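Local coordinates for FERM, RhoGEF and pleckstrin domain protein 2 (Danio rerio, PDB 6D21) that probably acts as a guanine nucleotide exchange factor for RAC1 in semaphorin and integrin signalling, with this FERM-domain piece probably serving in membrane targeting, at residues A139-L144 / V156-M161; F95-F100 / S175-L180. All blocks are in the same frame, centred on the assembly; numbering follows the deposited sequence.

Contact 1 (A139-L144 / V156-M161); sequences ADREFL and VQEKIM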
loop_
_atom_site.group_PDB
_atom_site.type_symbol
_atom_site.label_atom_id
_atom_site.label_comp_id
_atom_site.label_asym_id
_atom_site.label_seq_id
_atom_site.Cartn_x
_atom_site.Cartn_y
_atom_site.Cartn_z
ATOM N N ALA A 139 24.282 -1.112 19.930
ATOM C CA ALA A 139 23.548 -1.922 18.954
ATOM C C ALA A 139 22.549 -1.098 18.144
ATOM O O ALA A 139 22.275 -1.410 16.983
ATOM C CB ALA A 139 22.829 -3.065 19.646
ATOM N N ASP A 140 21.998 -0.056 18.757
ATOM C CA ASP A 140 21.061 0.816 18.053
ATOM C C ASP A 140 21.784 1.660 17.004
ATOM O O ASP A 140 21.306 1.807 15.884
ATOM C CB ASP A 140 20.309 1.715 19.038
ATOM C CG ASP A 140 19.122 1.011 19.680
ATOM O OD1 ASP A 140 19.247 -0.178 20.043
ATOM O OD2 ASP A 140 18.053 1.645 19.805
ATOM N N ARG A 141 22.945 2.201 17.361
ATOM C CA ARG A 141 23.713 2.993 16.409
ATOM C C ARG A 141 24.218 2.127 15.251
ATOM O O ARG A 141 24.220 2.564 14.093
ATOM C CB ARG A 141 24.869 3.695 17.118
ATOM C CG ARG A 141 24.391 4.704 18.149
ATOM C CD ARG A 141 25.502 5.300 18.992
ATOM N NE ARG A 141 24.931 6.199 19.988
ATOM C CZ ARG A 141 24.649 7.479 19.764
ATOM N NH1 ARG A 141 24.910 8.024 18.583
ATOM N NH2 ARG A 141 24.112 8.219 20.726
ATOM N N GLU A 142 24.626 0.898 15.559
ATOM C CA GLU A 142 25.079 -0.034 14.525
ATOM C C GLU A 142 23.933 -0.394 13.580
ATOM O O GLU A 142 24.101 -0.415 12.357
ATOM C CB GLU A 142 25.666 -1.291 15.156
ATOM N N PHE A 143 22.768 -0.667 14.152
ATOM C CA PHE A 143 21.594 -0.987 13.354
ATOM C C PHE A 143 21.202 0.162 12.413
ATOM O O PHE A 143 20.918 -0.059 11.235
ATOM C CB PHE A 143 20.416 -1.348 14.262
ATOM C CG PHE A 143 19.162 -1.730 13.509
ATOM C CD1 PHE A 143 19.014 -3.005 12.990
ATOM C CD2 PHE A 143 18.130 -0.817 13.333
ATOM C CE1 PHE A 143 17.869 -3.367 12.304
ATOM C CE2 PHE A 143 16.971 -1.168 12.643
ATOM C CZ PHE A 143 16.839 -2.449 12.132
ATOM N N LEU A 144 21.195 1.388 12.934
ATOM C CA LEU A 144 20.721 2.530 12.160
ATOM C C LEU A 144 21.738 2.965 11.098
ATOM O O LEU A 144 21.368 3.584 10.089
ATOM C CB LEU A 144 20.368 3.697 13.091
ATOM C CG LEU A 144 19.096 3.527 13.941
ATOM C CD1 LEU A 144 18.953 4.681 14.943
ATOM C CD2 LEU A 144 17.838 3.409 13.065
ATOM N N VAL A 156 17.504 12.394 12.503
ATOM C CA VAL A 156 16.369 11.911 13.293
ATOM C C VAL A 156 16.803 10.717 14.150
ATOM O O VAL A 156 16.043 10.213 14.981
ATOM C CB VAL A 156 15.188 11.514 12.366
ATOM C CG1 VAL A 156 13.924 11.202 13.157
ATOM C CG2 VAL A 156 14.911 12.628 11.367
ATOM N N GLN A 157 18.042 10.276 13.962
ATOM C CA GLN A 157 18.472 9.025 14.571
ATOM C C GLN A 157 18.500 9.128 16.090
ATOM O O GLN A 157 18.127 8.182 16.776
ATOM C CB GLN A 157 19.841 8.598 14.021
ATOM C CG GLN A 157 19.743 8.126 12.570
ATOM C CD GLN A 157 21.052 7.611 11.986
ATOM O OE1 GLN A 157 21.051 6.766 11.079
ATOM N NE2 GLN A 157 22.168 8.120 12.490
ATOM N N GLU A 158 18.919 10.277 16.613
ATOM C CA GLU A 158 18.943 10.483 18.062
ATOM C C GLU A 158 17.537 10.385 18.658
ATOM O O GLU A 158 17.335 9.766 19.700
ATOM C CB GLU A 158 19.564 11.837 18.408
ATOM C CG GLU A 158 21.046 11.945 18.070
ATOM C CD GLU A 158 21.868 10.797 18.635
ATOM O OE1 GLU A 158 21.806 10.568 19.862
ATOM O OE2 GLU A 158 22.575 10.124 17.851
ATOM N N LYS A 159 16.564 10.993 17.991
ATOM C CA LYS A 159 15.187 10.915 18.456
ATOM C C LYS A 159 14.640 9.500 18.386
ATOM O O LYS A 159 13.909 9.064 19.279
ATOM C CB LYS A 159 14.278 11.829 17.650
ATOM C CG LYS A 159 12.964 12.036 18.355
ATOM C CD LYS A 159 11.929 12.698 17.495
ATOM C CE LYS A 159 10.598 12.646 18.219
ATOM N NZ LYS A 159 10.672 13.370 19.524
ATOM N N ILE A 160 14.966 8.798 17.308
ATOM C CA ILE A 160 14.573 7.408 17.176
ATOM C C ILE A 160 15.079 6.581 18.355
ATOM O O ILE A 160 14.330 5.785 18.916
ATOM C CB ILE A 160 15.085 6.808 15.856
ATOM C CG1 ILE A 160 14.335 7.425 14.667
ATOM C CG2 ILE A 160 14.898 5.303 15.821
ATOM C CD1 ILE A 160 14.840 6.950 13.325
ATOM N N MET A 161 16.335 6.788 18.750
ATOM C CA MET A 161 16.933 5.978 19.814
ATOM C C MET A 161 16.372 6.375 21.170
ATOM O O MET A 161 16.083 5.521 22.005
ATOM C CB MET A 161 18.462 6.102 19.798
ATOM C CG MET A 161 19.127 5.339 18.649
ATOM S SD MET A 161 20.920 5.533 18.584
ATOM C CE MET A 161 21.075 7.281 18.210
#
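The axes of the helical segments 139-144 and 157-161 approach to 10.8 Å with their directions 132° apart, and the CA atoms of Asp140 and Met161 come within 6.8 Å of each other. Met161 reaches across this gap. Its CG lies 3.8 Å from Asp140 CB and equally near Leu144 CD1, while its SD sits 3.6 Å from Arg141 CG. A bend at the last torsion (chi3 -66°) then carries the methyl CE over one face of the Arg141 guanidinium, over its centre and 3.8 Å above the plane. Both helices belong to the helical central domain of the FERM module, where they follow each other in the chain. At the exposed margin, the same guanidinium forms a salt bridge with Glu158, NH1 to OE2 at 3.2 Å; two weak, bent hydrogen bonds make it up, and the two flat groups are turned 25° apart. Asp137 takes the NE side of Arg141, so the cation is shared between two carboxylates. Deeper in, Leu144 CD1 also meets Ile160 CG2, at 4.2 Å. Gln157 lays its OE1 against Leu144 CB at 3.7 Å, and this oxygen accepts a hydrogen bond from Gln153 NE2. The buried carboxylate of Asp140 is hydrogen-bonded through OD2 to His164 ND1.

Contact 2 (F95-F100 / S175-L180); sequences FTRYLF and SDFQVL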
loop_
_atom_site.group_PDB
_atom_site.type_symbol
_atom_site.label_atom_id
_atom_site.label_comp_id
_atom_site.label_asym_id
_atom_site.label_seq_id
_atom_site.Cartn_x
_atom_site.Cartn_y
_atom_site.Cartn_z
ATOM N N PHE A 95 0.727 -13.133 11.912
ATOM C CA PHE A 95 1.520 -13.031 10.690
ATOM C C PHE A 95 0.974 -11.960 9.760
ATOM O O PHE A 95 1.740 -11.247 9.099
ATOM C CB PHE A 95 1.565 -14.390 9.978
ATOM C CG PHE A 95 2.365 -14.389 8.703
ATOM C CD1 PHE A 95 3.719 -14.110 8.716
ATOM C CD2 PHE A 95 1.764 -14.694 7.495
ATOM C CE1 PHE A 95 4.454 -14.116 7.544
ATOM C CE2 PHE A 95 2.502 -14.698 6.323
ATOM C CZ PHE A 95 3.840 -14.411 6.354
ATOM N N THR A 96 -0.348 -11.849 9.691
ATOM C CA THR A 96 -0.961 -10.834 8.839
ATOM C C THR A 96 -0.621 -9.446 9.343
ATOM O O THR A 96 -0.322 -8.557 8.555
ATOM C CB THR A 96 -2.508 -10.975 8.780
ATOM O OG1 THR A 96 -2.845 -12.330 8.513
ATOM C CG2 THR A 96 -3.092 -10.096 7.676
ATOM N N ARG A 97 -0.691 -9.256 10.665
ATOM C CA ARG A 97 -0.347 -7.969 11.273
ATOM C C ARG A 97 1.122 -7.655 11.052
ATOM O O ARG A 97 1.474 -6.512 10.855
ATOM C CB ARG A 97 -0.659 -7.957 12.774
ATOM C CG ARG A 97 -2.160 -8.015 13.083
ATOM C CD ARG A 97 -2.454 -7.739 14.566
ATOM N NE ARG A 97 -1.781 -8.682 15.455
ATOM C CZ ARG A 97 -2.342 -9.795 15.909
ATOM N NH1 ARG A 97 -3.584 -10.098 15.559
ATOM N NH2 ARG A 97 -1.674 -10.594 16.726
ATOM N N TYR A 98 1.968 -8.681 11.116
ATOM C CA TYR A 98 3.387 -8.540 10.798
ATOM C C TYR A 98 3.593 -8.005 9.375
ATOM O O TYR A 98 4.335 -7.039 9.155
ATOM C CB TYR A 98 4.090 -9.891 10.973
ATOM C CG TYR A 98 5.528 -9.934 10.497
ATOM C CD1 TYR A 98 6.470 -9.021 10.968
ATOM C CD2 TYR A 98 5.962 -10.925 9.610
ATOM C CE1 TYR A 98 7.810 -9.075 10.546
ATOM C CE2 TYR A 98 7.307 -10.995 9.186
ATOM C CZ TYR A 98 8.220 -10.071 9.657
ATOM O OH TYR A 98 9.534 -10.136 9.225
ATOM N N LEU A 99 2.888 -8.608 8.419
ATOM C CA LEU A 99 2.984 -8.178 7.027
ATOM C C LEU A 99 2.518 -6.755 6.875
ATOM O O LEU A 99 3.138 -5.973 6.135
ATOM C CB LEU A 99 2.186 -9.100 6.102
ATOM C CG LEU A 99 2.752 -10.511 5.861
ATOM C CD1 LEU A 99 2.025 -11.203 4.708
ATOM C CD2 LEU A 99 4.247 -10.469 5.563
ATOM N N PHE A 100 1.439 -6.383 7.565
ATOM C CA PHE A 100 1.014 -4.983 7.499
ATOM C C PHE A 100 2.051 -4.036 8.095
ATOM O O PHE A 100 2.289 -2.970 7.538
ATOM C CB PHE A 100 -0.345 -4.778 8.184
ATOM C CG PHE A 100 -1.493 -4.879 7.236
ATOM C CD1 PHE A 100 -2.014 -6.111 6.904
ATOM C CD2 PHE A 100 -2.016 -3.741 6.634
ATOM C CE1 PHE A 100 -3.059 -6.232 5.980
ATOM C CE2 PHE A 100 -3.082 -3.850 5.728
ATOM C CZ PHE A 100 -3.593 -5.104 5.400
ATOM N N SER A 175 5.253 -4.959 19.242
ATOM C CA SER A 175 5.807 -3.869 18.444
ATOM C C SER A 175 5.027 -3.673 17.163
ATOM O O SER A 175 4.693 -2.526 16.801
ATOM C CB SER A 175 7.277 -4.131 18.127
ATOM O OG SER A 175 8.015 -4.217 19.346
ATOM N N ASP A 176 4.738 -4.777 16.467
ATOM C CA ASP A 176 3.928 -4.701 15.245
ATOM C C ASP A 176 2.585 -4.036 15.531
ATOM O O ASP A 176 2.090 -3.241 14.737
ATOM C CB ASP A 176 3.686 -6.092 14.643
ATOM C CG ASP A 176 4.965 -6.749 14.129
ATOM O OD1 ASP A 176 5.926 -6.022 13.812
ATOM O OD2 ASP A 176 4.994 -8.001 14.031
ATOM N N PHE A 177 1.988 -4.386 16.667
ATOM C CA PHE A 177 0.691 -3.830 17.025
ATOM C C PHE A 177 0.759 -2.304 17.203
ATOM O O PHE A 177 -0.116 -1.580 16.718
ATOM C CB PHE A 177 0.146 -4.495 18.301
ATOM C CG PHE A 177 -1.338 -4.678 18.277
ATOM C CD1 PHE A 177 -1.893 -5.905 17.950
ATOM C CD2 PHE A 177 -2.184 -3.601 18.522
ATOM C CE1 PHE A 177 -3.265 -6.074 17.903
ATOM C CE2 PHE A 177 -3.562 -3.753 18.479
ATOM C CZ PHE A 177 -4.104 -4.993 18.169
ATOM N N GLN A 178 1.800 -1.826 17.887
ATOM C CA GLN A 178 2.006 -0.388 18.095
ATOM C C GLN A 178 2.199 0.333 16.770
ATOM O O GLN A 178 1.684 1.433 16.564
ATOM C CB GLN A 178 3.225 -0.141 18.972
ATOM C CG GLN A 178 3.155 -0.811 20.327
ATOM C CD GLN A 178 2.476 0.048 21.349
ATOM O OE1 GLN A 178 1.407 0.605 21.098
ATOM N NE2 GLN A 178 3.105 0.186 22.513
ATOM N N VAL A 179 2.960 -0.285 15.873
ATOM C CA VAL A 179 3.177 0.329 14.555
ATOM C C VAL A 179 1.826 0.504 13.859
ATOM O O VAL A 179 1.528 1.570 13.343
ATOM C CB VAL A 179 4.110 -0.512 13.675
ATOM C CG1 VAL A 179 4.038 -0.044 12.214
ATOM C CG2 VAL A 179 5.511 -0.459 14.218
ATOM N N LEU A 180 0.997 -0.540 13.874
ATOM C CA LEU A 180 -0.305 -0.462 13.220
ATOM C C LEU A 180 -1.216 0.572 13.877
ATOM O O LEU A 180 -1.882 1.330 13.181
ATOM C CB LEU A 180 -1.000 -1.821 13.218
ATOM C CG LEU A 180 -0.244 -2.917 12.487
ATOM C CD1 LEU A 180 -0.959 -4.242 12.681
ATOM C CD2 LEU A 180 -0.142 -2.566 11.039
#
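This is a helix-to-helix packing contact inside the all-helical central (F2) domain of the FERM fold, joining its first helix, 94-110, to its last, 172-183. The evidence is a 9.0 Å separation between the axes of segments 95-100 and 175-180, at an angle of 53°, with the CA atoms of Tyr98 and Asp176 only 5.9 Å apart. Leu180 divides its two methyls between Arg97 and Phe100: CD1 rests 3.7 Å from Arg97 CB, and CD2 lies 3.6 Å from Phe100 CB. The Phe100 ring itself turns off toward the ubiquitin-like N-terminal domain, meeting Phe45 at a steep angle between planes and touching Val81 of strand 76-81. Helix 94-110 thus meets both helix 172-183 and the N-terminal domain. On the flank, Arg97 bends at chi3 and crosses Phe177 obliquely. Arg97 CD lies 3.8 Å from Phe177 CE1, an atom that lies over one face of the guanidinium, although the guanidinium and ring planes are 50° apart; NH1 is hydrogen-bonded to the carbonyl O of Leu91. Asp176 makes a weak hydrogen bond through OD1 with Ser101 OG. With CG anti to its own N (chi1 172°), the Tyr98 side chain leads away overall from segment 175-180, yet its CB and ring atom CD1 still meet Asp176 OD2, which lies obliquely to the ring, 3.5 Å from CD1.

In the fold
Contacts 1 and 2 belong to one helical domain, the central part of the FERM module, yet they do not touch: their centres are 21 Å apart and their nearest atoms about 11 Å. Along the chain, segments 139-144 and 156-161 both fall between the two halves of contact 2, so contact 2 brings together the ends of the domain and contact 1 joins helices within it. Helix 117-132 lies beside both, touching Asp140 and Lys159 at contact 1 and Ser175 and Val179 at contact 2. Contact 1 is peripheral, 26 Å from the centre of the chain; contact 2, at 14 Å, lies near the N-terminal domain.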